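Local coordinates for protein diheme cytochrome c (Shewanella baltica, PDB 3U99) that probably carries electrons, using two covalently bound c-type hemes whose irons are each held by a pair of histidines, at residues A28-A33 with Q89-Q94; K35-T40 with Y64-A69; S122-L127 with N139-G144. All coordinates share one frame; numbering follows the deposited sequence.

Interaction 1 of 3, residues A28-A33 with Q89-Q94; sequences ANLLPA and QKITEQ. With HEC (heme c), chain C.
L31 meets I91 where two loops of the diheme cytochrome c fold come together beside a heme propionate. L31 CG lies 3.8 Å from I91 CG1. The two side chains run at a slant to each other. L30 adds a second apolar contact at a steeper angle, its CB 4.0 Å from I91 CD1. The CD2 methyl of L31 rests 3.8 Å from Q94 CG, over the aliphatic part of that glutamine. No hydrogen bond joins the two loops, so hydrophobic packing carries the contact.

The 89-94 loop is fixed by its own polar bonds. Q89 NE2 donates to Q94 OE1 at 2.9 Å, in the carbonyl plane and on a lone pair. Q94 folds back at chi2 (-52°), which places its amide beside that of Q89. K90 N gives an almost straight bond (176°) to E93 OE1, which it meets from above the carboxylate plane.

The same loop grips the heme c of chain C, and K90, I91 and T92 all belong to its binding site. K90 is extended beyond CG, and its NZ donates to propionate oxygen O2D. S119 is a further hydrogen-bonding partner of this heme. I91 CD1 turns to the heme edge, 3.9 Å from methyl CMA. Next to it, T92 N donates to O1A of the other propionate at 2.9 Å.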
loop_
_atom_site.group_PDB
_atom_site.type_symbol
_atom_site.label_atom_id
_atom_site.label_comp_id
_atom_site.label_asym_id
_atom_site.label_seq_id
_atom_site.Cartn_x
_atom_site.Cartn_y
_atom_site.Cartn_z
ATOM N N ALA A 28 -4.452 6.650 0.128
ATOM C CA ALA A 28 -5.529 6.527 1.119
ATOM C C ALA A 28 -6.753 5.857 0.561
ATOM O O ALA A 28 -7.525 5.220 1.304
ATOM C CB ALA A 28 -5.929 7.894 1.628
ATOM N N ASN A 29 -7.048 6.003 -0.737
ATOM C CA ASN A 29 -8.271 5.464 -1.310
ATOM C C ASN A 29 -8.234 3.959 -1.578
ATOM O O ASN A 29 -9.214 3.420 -2.131
ATOM C CB ASN A 29 -8.753 6.252 -2.516
ATOM C CG ASN A 29 -7.882 6.110 -3.713
ATOM O OD1 ASN A 29 -6.991 5.282 -3.709
ATOM N ND2 ASN A 29 -8.167 6.984 -4.672
ATOM N N LEU A 30 -7.198 3.295 -1.102
ATOM C CA LEU A 30 -7.127 1.827 -1.214
ATOM C C LEU A 30 -7.808 1.083 -0.074
ATOM O O LEU A 30 -8.006 -0.125 -0.195
ATOM C CB LEU A 30 -5.677 1.332 -1.333
ATOM C CG LEU A 30 -4.970 1.807 -2.623
ATOM C CD1 LEU A 30 -3.511 1.409 -2.564
ATOM C CD2 LEU A 30 -5.618 1.224 -3.858
ATOM N N LEU A 31 -8.170 1.787 1.026
ATOM C CA LEU A 31 -8.912 1.170 2.095
ATOM C C LEU A 31 -10.002 2.116 2.576
ATOM O O LEU A 31 -9.809 3.322 2.511
ATOM C CB LEU A 31 -7.999 0.847 3.298
ATOM C CG LEU A 31 -6.989 -0.269 3.127
ATOM C CD1 LEU A 31 -6.042 -0.365 4.343
ATOM C CD2 LEU A 31 -7.622 -1.641 2.925
ATOM N N PRO A 32 -11.082 1.569 3.097
ATOM C CA PRO A 32 -12.054 2.426 3.768
ATOM C C PRO A 32 -11.574 2.858 5.145
ATOM O O PRO A 32 -10.631 2.282 5.713
ATOM C CB PRO A 32 -13.261 1.479 3.847
ATOM C CG PRO A 32 -12.705 0.104 3.941
ATOM C CD PRO A 32 -11.457 0.153 3.086
ATOM N N ALA A 33 -12.262 3.853 5.703
ATOM C CA ALA A 33 -11.820 4.474 6.928
ATOM C C ALA A 33 -11.671 3.510 8.087
ATOM O O ALA A 33 -10.691 3.639 8.824
ATOM C CB ALA A 33 -12.764 5.620 7.276
ATOM N N GLN A 89 -6.211 -5.406 8.778
ATOM C CA GLN A 89 -6.164 -6.076 7.507
ATOM C C GLN A 89 -5.241 -5.337 6.518
ATOM O O GLN A 89 -5.072 -4.137 6.521
ATOM C CB GLN A 89 -7.552 -6.156 6.880
ATOM C CG GLN A 89 -8.574 -6.914 7.675
ATOM C CD GLN A 89 -9.958 -6.995 7.075
ATOM O OE1 GLN A 89 -10.887 -7.432 7.811
ATOM N NE2 GLN A 89 -10.111 -6.606 5.808
ATOM N N LYS A 90 -4.694 -6.145 5.626
ATOM C CA LYS A 90 -3.875 -5.637 4.562
ATOM C C LYS A 90 -4.665 -5.280 3.311
ATOM O O LYS A 90 -5.722 -5.824 3.056
ATOM C CB LYS A 90 -2.908 -6.770 4.255
ATOM C CG LYS A 90 -2.020 -7.129 5.429
ATOM C CD LYS A 90 -0.997 -8.137 4.919
ATOM C CE LYS A 90 0.064 -8.493 5.935
ATOM N NZ LYS A 90 1.036 -9.503 5.361
ATOM N N ILE A 91 -4.149 -4.384 2.483
ATOM C CA ILE A 91 -4.725 -4.142 1.145
ATOM C C ILE A 91 -4.765 -5.433 0.342
ATOM O O ILE A 91 -5.728 -5.693 -0.346
ATOM C CB ILE A 91 -3.949 -3.051 0.438
ATOM C CG1 ILE A 91 -4.073 -1.715 1.188
ATOM C CG2 ILE A 91 -4.467 -2.874 -0.970
ATOM C CD1 ILE A 91 -3.017 -0.678 0.805
ATOM N N THR A 92 -3.692 -6.192 0.443
ATOM C CA THR A 92 -3.551 -7.414 -0.384
ATOM C C THR A 92 -4.502 -8.506 0.081
ATOM O O THR A 92 -4.535 -9.562 -0.579
ATOM C CB THR A 92 -2.098 -7.910 -0.374
ATOM O OG1 THR A 92 -1.682 -8.028 0.991
ATOM C CG2 THR A 92 -1.184 -6.916 -1.093
ATOM N N GLU A 93 -5.257 -8.286 1.131
ATOM C CA GLU A 93 -6.246 -9.250 1.599
ATOM C C GLU A 93 -7.645 -8.819 1.240
ATOM O O GLU A 93 -8.641 -9.488 1.530
ATOM C CB GLU A 93 -6.174 -9.352 3.144
ATOM C CG GLU A 93 -4.905 -9.992 3.656
ATOM C CD GLU A 93 -4.762 -9.887 5.180
ATOM O OE1 GLU A 93 -5.267 -8.982 5.872
ATOM O OE2 GLU A 93 -4.054 -10.831 5.639
ATOM N N GLN A 94 -7.784 -7.644 0.648
ATOM C CA GLN A 94 -9.114 -7.207 0.242
ATOM C C GLN A 94 -9.549 -7.936 -1.029
ATOM O O GLN A 94 -8.805 -8.235 -1.933
ATOM C CB GLN A 94 -9.119 -5.696 0.072
ATOM C CG GLN A 94 -8.560 -4.871 1.234
ATOM C CD GLN A 94 -9.180 -5.233 2.550
ATOM O OE1 GLN A 94 -8.600 -5.692 3.556
ATOM N NE2 GLN A 94 -10.475 -5.091 2.523
HETATM FE FE HEC C . 3.330 -0.288 6.935
HETATM C CHA HEC C . 2.464 -3.250 5.630
HETATM C CHB HEC C . 0.298 1.005 6.100
HETATM C CHC HEC C . 4.301 2.713 8.121
HETATM C CHD HEC C . 6.287 -1.638 7.934
HETATM N NA HEC C . 1.675 -0.988 6.029
HETATM C C1A HEC C . 1.515 -2.265 5.516
HETATM C C2A HEC C . 0.227 -2.365 4.851
HETATM C C3A HEC C . -0.360 -1.152 4.977
HETATM C C4A HEC C . 0.548 -0.318 5.753
HETATM C CMA HEC C . -1.720 -0.746 4.479
HETATM C CAA HEC C . -0.265 -3.599 4.204
HETATM C CBA HEC C . 0.307 -3.784 2.813
HETATM C CGA HEC C . -0.374 -4.967 2.122
HETATM O O1A HEC C . -1.580 -4.825 1.787
HETATM O O2A HEC C . 0.235 -6.036 1.928
HETATM N NB HEC C . 2.444 1.521 7.103
HETATM C C1B HEC C . 1.162 1.854 6.732
HETATM C C2B HEC C . 0.893 3.199 7.190
HETATM C C3B HEC C . 2.008 3.681 7.767
HETATM C C4B HEC C . 2.985 2.655 7.692
HETATM C CMB HEC C . -0.457 3.875 6.979
HETATM C CAB HEC C . 2.276 5.017 8.456
HETATM C CBB HEC C . 1.361 5.163 9.689
HETATM N NC HEC C . 4.981 0.422 7.824
HETATM C C1C HEC C . 5.227 1.700 8.185
HETATM C C2C HEC C . 6.532 1.885 8.718
HETATM C C3C HEC C . 7.088 0.655 8.659
HETATM C C4C HEC C . 6.133 -0.259 8.160
HETATM C CMC HEC C . 7.142 3.238 9.116
HETATM C CAC HEC C . 8.505 0.294 9.041
HETATM C CBC HEC C . 8.934 0.612 10.463
HETATM N ND HEC C . 4.162 -2.100 6.852
HETATM C C1D HEC C . 5.376 -2.450 7.362
HETATM C C2D HEC C . 5.617 -3.881 7.106
HETATM C C3D HEC C . 4.543 -4.346 6.446
HETATM C C4D HEC C . 3.672 -3.204 6.263
HETATM C CMD HEC C . 6.761 -4.716 7.632
HETATM C CAD HEC C . 4.338 -5.753 5.993
HETATM C CBD HEC C . 4.835 -5.993 4.528
HETATM C CGD HEC C . 4.734 -7.481 4.205
HETATM O O1D HEC C . 5.394 -7.647 3.034
HETATM O O2D HEC C . 3.602 -8.041 4.590
#

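Interaction 2 of 3, residues K35-T40 with Y64-A69. With HEC (heme c), chain C.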
loop_
_atom_site.group_PDB
_atom_site.type_symbol
_atom_site.label_atom_id
_atom_site.label_comp_id
_atom_site.label_asym_id
_atom_site.label_seq_id
_atom_site.Cartn_x
_atom_site.Cartn_y
_atom_site.Cartn_z
ATOM N N LYS A 35 -10.875 0.457 8.133
ATOM C CA LYS A 35 -9.688 -0.348 7.992
ATOM C C LYS A 35 -8.422 0.464 8.198
ATOM O O LYS A 35 -7.434 -0.020 8.777
ATOM C CB LYS A 35 -9.756 -1.065 6.636
ATOM C CG LYS A 35 -10.854 -2.089 6.676
ATOM C CD LYS A 35 -11.018 -3.008 5.497
ATOM C CE LYS A 35 -12.146 -3.993 5.796
ATOM N NZ LYS A 35 -13.108 -4.179 4.704
ATOM N N TRP A 36 -8.383 1.733 7.823
ATOM C CA TRP A 36 -7.239 2.583 8.181
ATOM C C TRP A 36 -7.174 2.778 9.713
ATOM O O TRP A 36 -6.072 2.726 10.278
ATOM C CB TRP A 36 -7.334 3.929 7.503
ATOM C CG TRP A 36 -6.934 3.924 6.048
ATOM C CD1 TRP A 36 -7.705 4.385 5.039
ATOM C CD2 TRP A 36 -5.714 3.445 5.500
ATOM N NE1 TRP A 36 -7.030 4.228 3.854
ATOM C CE2 TRP A 36 -5.799 3.662 4.128
ATOM C CE3 TRP A 36 -4.554 2.891 6.003
ATOM C CZ2 TRP A 36 -4.773 3.321 3.230
ATOM C CZ3 TRP A 36 -3.543 2.563 5.146
ATOM C CH2 TRP A 36 -3.648 2.774 3.761
ATOM N N ARG A 37 -8.299 2.993 10.371
ATOM C CA ARG A 37 -8.249 3.185 11.813
ATOM C C ARG A 37 -7.737 1.946 12.529
ATOM O O ARG A 37 -7.062 2.049 13.544
ATOM C CB ARG A 37 -9.654 3.541 12.306
ATOM C CG ARG A 37 -10.104 4.954 11.980
ATOM C CD ARG A 37 -11.316 5.366 12.811
ATOM N NE ARG A 37 -12.513 4.636 12.393
ATOM C CZ ARG A 37 -13.423 5.014 11.513
ATOM N NH1 ARG A 37 -13.347 6.189 10.874
ATOM N NH2 ARG A 37 -14.467 4.244 11.224
ATOM N N ALA A 38 -8.068 0.755 11.966
ATOM C CA ALA A 38 -7.560 -0.455 12.607
ATOM C C ALA A 38 -6.048 -0.478 12.537
ATOM O O ALA A 38 -5.362 -0.994 13.427
ATOM C CB ALA A 38 -8.215 -1.642 11.925
ATOM N N ILE A 39 -5.431 0.063 11.492
ATOM C CA ILE A 39 -3.979 0.136 11.372
ATOM C C ILE A 39 -3.384 1.184 12.254
ATOM O O ILE A 39 -2.426 0.942 12.999
ATOM C CB ILE A 39 -3.616 0.341 9.862
ATOM C CG1 ILE A 39 -3.939 -0.913 9.065
ATOM C CG2 ILE A 39 -2.156 0.735 9.725
ATOM C CD1 ILE A 39 -3.796 -0.884 7.574
ATOM N N THR A 40 -3.958 2.394 12.272
ATOM C CA THR A 40 -3.328 3.487 12.999
ATOM C C THR A 40 -3.603 3.408 14.500
ATOM O O THR A 40 -2.938 4.139 15.263
ATOM C CB THR A 40 -3.770 4.867 12.450
ATOM O OG1 THR A 40 -5.193 4.940 12.485
ATOM C CG2 THR A 40 -3.410 5.044 10.995
ATOM N N TYR A 64 -5.920 12.235 8.100
ATOM C CA TYR A 64 -5.680 12.294 6.661
ATOM C C TYR A 64 -6.294 11.040 6.022
ATOM O O TYR A 64 -7.005 11.109 5.025
ATOM C CB TYR A 64 -4.143 12.423 6.389
ATOM C CG TYR A 64 -3.978 12.262 4.885
ATOM C CD1 TYR A 64 -4.293 13.259 3.981
ATOM C CD2 TYR A 64 -3.512 11.060 4.350
ATOM C CE1 TYR A 64 -4.133 13.066 2.589
ATOM C CE2 TYR A 64 -3.402 10.833 2.989
ATOM C CZ TYR A 64 -3.711 11.849 2.104
ATOM O OH TYR A 64 -3.606 11.619 0.784
ATOM N N LEU A 65 -5.966 9.853 6.541
ATOM C CA LEU A 65 -6.394 8.611 5.926
ATOM C C LEU A 65 -7.888 8.475 5.990
ATOM O O LEU A 65 -8.486 8.032 5.020
ATOM C CB LEU A 65 -5.679 7.448 6.633
ATOM C CG LEU A 65 -4.193 7.282 6.308
ATOM C CD1 LEU A 65 -3.527 6.271 7.251
ATOM C CD2 LEU A 65 -3.994 6.815 4.887
ATOM N N VAL A 66 -8.492 8.801 7.132
ATOM C CA VAL A 66 -9.935 8.684 7.248
ATOM C C VAL A 66 -10.630 9.601 6.274
ATOM O O VAL A 66 -11.583 9.212 5.593
ATOM C CB VAL A 66 -10.329 8.940 8.703
ATOM C CG1 VAL A 66 -11.842 9.176 8.756
ATOM C CG2 VAL A 66 -9.911 7.777 9.602
ATOM N N GLN A 67 -10.187 10.848 6.194
ATOM C CA GLN A 67 -10.845 11.813 5.307
ATOM C C GLN A 67 -10.784 11.427 3.849
ATOM O O GLN A 67 -11.721 11.653 3.103
ATOM C CB GLN A 67 -10.191 13.177 5.560
ATOM C CG GLN A 67 -10.750 14.250 4.685
ATOM C CD GLN A 67 -12.205 14.585 5.056
ATOM O OE1 GLN A 67 -12.590 14.538 6.219
ATOM N NE2 GLN A 67 -13.034 14.916 4.051
ATOM N N HIS A 68 -9.670 10.834 3.423
ATOM C CA HIS A 68 -9.396 10.544 2.018
ATOM C C HIS A 68 -9.522 9.074 1.686
ATOM O O HIS A 68 -9.159 8.638 0.594
ATOM C CB HIS A 68 -7.986 11.036 1.656
ATOM C CG HIS A 68 -7.880 12.499 1.866
ATOM N ND1 HIS A 68 -7.482 13.093 3.015
ATOM C CD2 HIS A 68 -8.166 13.496 1.012
ATOM C CE1 HIS A 68 -7.506 14.450 2.908
ATOM N NE2 HIS A 68 -7.922 14.675 1.687
ATOM N N ALA A 69 -10.129 8.301 2.573
ATOM C CA ALA A 69 -10.325 6.871 2.415
ATOM C C ALA A 69 -11.240 6.554 1.259
ATOM O O ALA A 69 -11.998 7.364 0.780
ATOM C CB ALA A 69 -10.940 6.301 3.676
HETATM FE FE HEC C . 3.330 -0.288 6.935
HETATM C CHA HEC C . 2.464 -3.250 5.630
HETATM C CHB HEC C . 0.298 1.005 6.100
HETATM C CHC HEC C . 4.301 2.713 8.121
HETATM C CHD HEC C . 6.287 -1.638 7.934
HETATM N NA HEC C . 1.675 -0.988 6.029
HETATM C C1A HEC C . 1.515 -2.265 5.516
HETATM C C2A HEC C . 0.227 -2.365 4.851
HETATM C C3A HEC C . -0.360 -1.152 4.977
HETATM C C4A HEC C . 0.548 -0.318 5.753
HETATM C CMA HEC C . -1.720 -0.746 4.479
HETATM C CAA HEC C . -0.265 -3.599 4.204
HETATM C CBA HEC C . 0.307 -3.784 2.813
HETATM C CGA HEC C . -0.374 -4.967 2.122
HETATM O O1A HEC C . -1.580 -4.825 1.787
HETATM O O2A HEC C . 0.235 -6.036 1.928
HETATM N NB HEC C . 2.444 1.521 7.103
HETATM C C1B HEC C . 1.162 1.854 6.732
HETATM C C2B HEC C . 0.893 3.199 7.190
HETATM C C3B HEC C . 2.008 3.681 7.767
HETATM C C4B HEC C . 2.985 2.655 7.692
HETATM C CMB HEC C . -0.457 3.875 6.979
HETATM C CAB HEC C . 2.276 5.017 8.456
HETATM C CBB HEC C . 1.361 5.163 9.689
HETATM N NC HEC C . 4.981 0.422 7.824
HETATM C C1C HEC C . 5.227 1.700 8.185
HETATM C C2C HEC C . 6.532 1.885 8.718
HETATM C C3C HEC C . 7.088 0.655 8.659
HETATM C C4C HEC C . 6.133 -0.259 8.160
HETATM C CMC HEC C . 7.142 3.238 9.116
HETATM C CAC HEC C . 8.505 0.294 9.041
HETATM C CBC HEC C . 8.934 0.612 10.463
HETATM N ND HEC C . 4.162 -2.100 6.852
HETATM C C1D HEC C . 5.376 -2.450 7.362
HETATM C C2D HEC C . 5.617 -3.881 7.106
HETATM C C3D HEC C . 4.543 -4.346 6.446
HETATM C C4D HEC C . 3.672 -3.204 6.263
HETATM C CMD HEC C . 6.761 -4.716 7.632
HETATM C CAD HEC C . 4.338 -5.753 5.993
HETATM C CBD HEC C . 4.835 -5.993 4.528
HETATM C CGD HEC C . 4.734 -7.481 4.205
HETATM O O1D HEC C . 5.394 -7.647 3.034
HETATM O O2D HEC C . 3.602 -8.041 4.590
#
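W36 and L65 form the centre of a helix-helix contact in the heme pocket. The indole presents one face to the leucine. L65 CD2 sits 3.8 Å from the centroid of the six-membered ring of W36 and 13° off its normal, a CH-pi contact. The other leucine methyl, CD1, is shared between indole and heme. L65 CD1 touches W36 CE3 at 3.7 Å. L65 CD1 also lies 3.9 Å from methyl CMB of the chain C heme. Two torsions set this. Chi1 (-74°) puts L65 CG anti to the carbonyl carbon, beside the backbone N, and chi2 (170°) then directs the two methyls to the indole and the heme. A69 CB comes to the indole edge near its plane, 4.0 Å from W36 CD1. The indole N-H is used outside the pair, in a hydrogen bond to A28 O.

T40 lays its methyl CG2 3.9 Å from L65 CD1. Its hydroxyl is hydrogen-bonded to E62. Nearer the solvent, R37 CG packs 3.7 Å from V66 CG2 in one of the two conformers of the arginine.

I39 turns its CD1 to heme methyl CMA, 3.7 Å away. The contact joins helix 33-40 to the end of helix 55-67. Y15 of helix 13-19 packs on both W36 and L65, making a third helix of the same cluster.

Interaction 3 of 3, residues S122-L127 with N139-G144. With HEC (heme c), chain B.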
loop_
_atom_site.group_PDB
_atom_site.type_symbol
_atom_site.label_atom_id
_atom_site.label_comp_id
_atom_site.label_asym_id
_atom_site.label_seq_id
_atom_site.Cartn_x
_atom_site.Cartn_y
_atom_site.Cartn_z
ATOM N N SER A 122 4.860 -0.819 -5.946
ATOM C CA SER A 122 5.687 -0.042 -6.835
ATOM C C SER A 122 6.729 -0.901 -7.527
ATOM O O SER A 122 7.356 -0.431 -8.486
ATOM C CB SER A 122 6.374 1.062 -6.052
ATOM O OG SER A 122 7.061 0.551 -4.947
ATOM N N ASN A 123 6.911 -2.161 -7.106
ATOM C CA ASN A 123 7.840 -3.010 -7.869
ATOM C C ASN A 123 7.259 -3.287 -9.234
ATOM O O ASN A 123 8.046 -3.475 -10.156
ATOM C CB ASN A 123 8.056 -4.315 -7.109
ATOM C CG ASN A 123 8.975 -4.192 -5.931
ATOM O OD1 ASN A 123 9.751 -3.256 -5.776
ATOM N ND2 ASN A 123 8.845 -5.178 -5.028
ATOM N N CYS A 124 5.973 -3.310 -9.415
ATOM C CA CYS A 124 5.298 -3.644 -10.655
ATOM C C CYS A 124 4.581 -2.433 -11.266
ATOM O O CYS A 124 4.501 -2.286 -12.479
ATOM C CB CYS A 124 4.283 -4.761 -10.439
ATOM S SG CYS A 124 4.998 -6.286 -9.799
ATOM N N HIS A 125 3.996 -1.617 -10.413
ATOM C CA HIS A 125 3.266 -0.414 -10.770
ATOM C C HIS A 125 4.167 0.728 -10.398
ATOM O O HIS A 125 4.161 1.216 -9.253
ATOM C CB HIS A 125 1.954 -0.339 -10.025
ATOM C CG HIS A 125 0.971 -1.440 -10.172
ATOM N ND1 HIS A 125 0.100 -1.494 -11.242
ATOM C CD2 HIS A 125 0.641 -2.473 -9.374
ATOM C CE1 HIS A 125 -0.691 -2.534 -11.062
ATOM N NE2 HIS A 125 -0.411 -3.167 -9.935
ATOM N N ASN A 126 5.024 1.130 -11.336
ATOM C CA ASN A 126 6.097 2.072 -10.954
ATOM C C ASN A 126 5.575 3.382 -10.300
ATOM O O ASN A 126 6.250 3.930 -9.470
ATOM C CB ASN A 126 7.138 2.123 -12.057
ATOM C CG ASN A 126 7.848 0.883 -12.257
ATOM O OD1 ASN A 126 8.058 0.529 -13.416
ATOM N ND2 ASN A 126 8.355 0.162 -11.179
ATOM N N LEU A 127 4.390 3.821 -10.702
ATOM C CA LEU A 127 3.787 5.056 -10.208
ATOM C C LEU A 127 2.653 4.838 -9.252
ATOM O O LEU A 127 1.742 5.671 -9.090
ATOM C CB LEU A 127 3.399 5.904 -11.420
ATOM C CG LEU A 127 4.593 6.394 -12.289
ATOM C CD1 LEU A 127 4.077 7.312 -13.385
ATOM C CD2 LEU A 127 5.700 7.012 -11.474
ATOM N N ASN A 139 4.828 -3.427 -15.217
ATOM C CA ASN A 139 6.065 -4.101 -15.657
ATOM C C ASN A 139 6.582 -4.857 -14.457
ATOM O O ASN A 139 7.041 -4.206 -13.500
ATOM C CB ASN A 139 7.074 -3.046 -16.207
ATOM C CG ASN A 139 8.291 -3.643 -16.872
ATOM O OD1 ASN A 139 8.940 -3.076 -17.816
ATOM N ND2 ASN A 139 8.739 -4.744 -16.398
ATOM N N ILE A 140 6.567 -6.184 -14.572
ATOM C CA ILE A 140 6.957 -7.088 -13.495
ATOM C C ILE A 140 8.449 -7.370 -13.570
ATOM O O ILE A 140 8.922 -7.868 -14.581
ATOM C CB ILE A 140 6.165 -8.391 -13.563
ATOM C CG1 ILE A 140 4.680 -8.091 -13.459
ATOM C CG2 ILE A 140 6.688 -9.334 -12.501
ATOM C CD1 ILE A 140 3.856 -9.342 -13.280
ATOM N N PRO A 141 9.218 -7.003 -12.557
ATOM C CA PRO A 141 10.669 -7.185 -12.624
ATOM C C PRO A 141 10.982 -8.652 -12.870
ATOM O O PRO A 141 10.475 -9.535 -12.250
ATOM C CB PRO A 141 11.167 -6.778 -11.242
ATOM C CG PRO A 141 10.098 -5.925 -10.666
ATOM C CD PRO A 141 8.800 -6.320 -11.331
ATOM N N GLY A 142 11.874 -8.825 -13.853
ATOM C CA GLY A 142 12.295 -10.085 -14.330
ATOM C C GLY A 142 11.437 -10.689 -15.403
ATOM O O GLY A 142 11.883 -11.683 -15.979
ATOM N N PHE A 143 10.267 -10.146 -15.701
ATOM C CA PHE A 143 9.317 -10.644 -16.657
ATOM C C PHE A 143 8.912 -9.647 -17.719
ATOM O O PHE A 143 8.520 -10.064 -18.824
ATOM C CB PHE A 143 8.066 -11.147 -15.951
ATOM C CG PHE A 143 8.343 -12.453 -15.170
ATOM C CD1 PHE A 143 8.077 -13.694 -15.721
ATOM C CD2 PHE A 143 8.884 -12.418 -13.907
ATOM C CE1 PHE A 143 8.360 -14.841 -15.008
ATOM C CE2 PHE A 143 9.180 -13.563 -13.191
ATOM C CZ PHE A 143 8.940 -14.805 -13.746
ATOM N N GLY A 144 8.978 -8.366 -17.476
ATOM C CA GLY A 144 8.636 -7.345 -18.444
ATOM C C GLY A 144 7.230 -6.841 -18.310
ATOM O O GLY A 144 6.442 -7.129 -17.394
HETATM FE FE HEC B . -1.430 -4.749 -9.202
HETATM C CHA HEC B . -3.560 -4.836 -11.841
HETATM C CHB HEC B . -3.425 -2.519 -7.640
HETATM C CHC HEC B . 0.615 -4.930 -6.430
HETATM C CHD HEC B . 0.712 -6.727 -10.917
HETATM N NA HEC B . -3.123 -3.799 -9.669
HETATM C C1A HEC B . -3.885 -3.951 -10.787
HETATM C C2A HEC B . -5.024 -3.077 -10.781
HETATM C C3A HEC B . -4.984 -2.427 -9.604
HETATM C C4A HEC B . -3.798 -2.889 -8.888
HETATM C CMA HEC B . -5.940 -1.362 -9.070
HETATM C CAA HEC B . -6.016 -2.901 -11.899
HETATM C CBA HEC B . -5.350 -2.095 -13.001
HETATM C CGA HEC B . -6.172 -1.854 -14.253
HETATM O O1A HEC B . -7.430 -2.007 -14.127
HETATM O O2A HEC B . -5.741 -1.357 -15.296
HETATM N NB HEC B . -1.441 -3.872 -7.380
HETATM C C1B HEC B . -2.386 -2.970 -6.894
HETATM C C2B HEC B . -2.004 -2.608 -5.587
HETATM C C3B HEC B . -0.917 -3.312 -5.260
HETATM C C4B HEC B . -0.525 -4.085 -6.385
HETATM C CMB HEC B . -2.811 -1.566 -4.782
HETATM C CAB HEC B . -0.041 -3.261 -3.991
HETATM C CBB HEC B . -0.899 -3.431 -2.660
HETATM N NC HEC B . 0.308 -5.672 -8.746
HETATM C C1C HEC B . 0.975 -5.607 -7.593
HETATM C C2C HEC B . 2.228 -6.265 -7.647
HETATM C C3C HEC B . 2.264 -6.747 -8.950
HETATM C C4C HEC B . 1.094 -6.363 -9.620
HETATM C CMC HEC B . 3.290 -6.305 -6.587
HETATM C CAC HEC B . 3.421 -7.456 -9.621
HETATM C CBC HEC B . 3.778 -8.825 -9.038
HETATM N ND HEC B . -1.438 -5.642 -11.006
HETATM C C1D HEC B . -0.438 -6.413 -11.505
HETATM C C2D HEC B . -0.825 -6.918 -12.794
HETATM C C3D HEC B . -2.080 -6.477 -13.054
HETATM C C4D HEC B . -2.425 -5.617 -11.900
HETATM C CMD HEC B . 0.023 -7.828 -13.649
HETATM C CAD HEC B . -2.892 -6.767 -14.299
HETATM C CBD HEC B . -3.540 -8.177 -14.094
HETATM C CGD HEC B . -4.107 -8.793 -15.369
HETATM O O1D HEC B . -4.806 -7.745 -15.921
HETATM O O2D HEC B . -4.567 -10.023 -15.194
#
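C124 and N139 share the one hydrogen bond across this contact. N139 N donates to C124 O at 3.0 Å, nearly straight (172°) and in the carbonyl plane. A weaker polar contact runs beside it, with C124 CA 3.4 Å from N139 O in a CA-H...O geometry. Further along, N123 O lies 3.2 Å from P141 CD, against the proline ring.

The apolar contacts gather round the cysteine sulfur. C124 SG is 4.1 Å from I140 CG1 and equally far from P141 CD. The isoleucine also reaches the heme c of chain B, its CD1 4.1 Å from methyl CMD. With CG1 anti to its carbonyl carbon (chi1 -59°), I140 directs this branch to the thioether and the heme rim. Replacing I140 by alanine is likely to remove part of the apolar cover of the C124 sulfur, leaving P141 on its own there, and to open a gap beside heme methyl CMD.

Within 139-144 the chain turns back on itself. F143 and G144 both face I140, a classic beta bulge, and I140 O accepts from both of their amides.

The covalent and metal bonds belong to the CXXCH heme-binding motif. C124 SG is bonded to heme CAC. H125 NE2 binds heme FE at 2.0 Å. H101 supplies the other axial nitrogen. With its side chain and the next residue both fixed to the heme, C124 probably has little freedom to move against strand 139-140.

How the interactions relate
From the N terminus, the chain first reaches 28-33, which packs against 89-94 and so closes the long loop of interaction 1. Interaction 2 is nested inside that loop, where helix 33-40 meets the end of helix 55-67. The two contacts touch, through the W36 indole N-H and the 28-33 loop and through Q89 and K35. Interaction 3 follows in series and closes a short loop between the second heme-binding motif and strand 139-140. Its centre lies about 21 Å from that of interaction 1, across the chain's centre. Interactions 1 and 2 both border the chain C heme. Interaction 1 also touches the other heme, which interaction 3 holds by covalent and iron bonds.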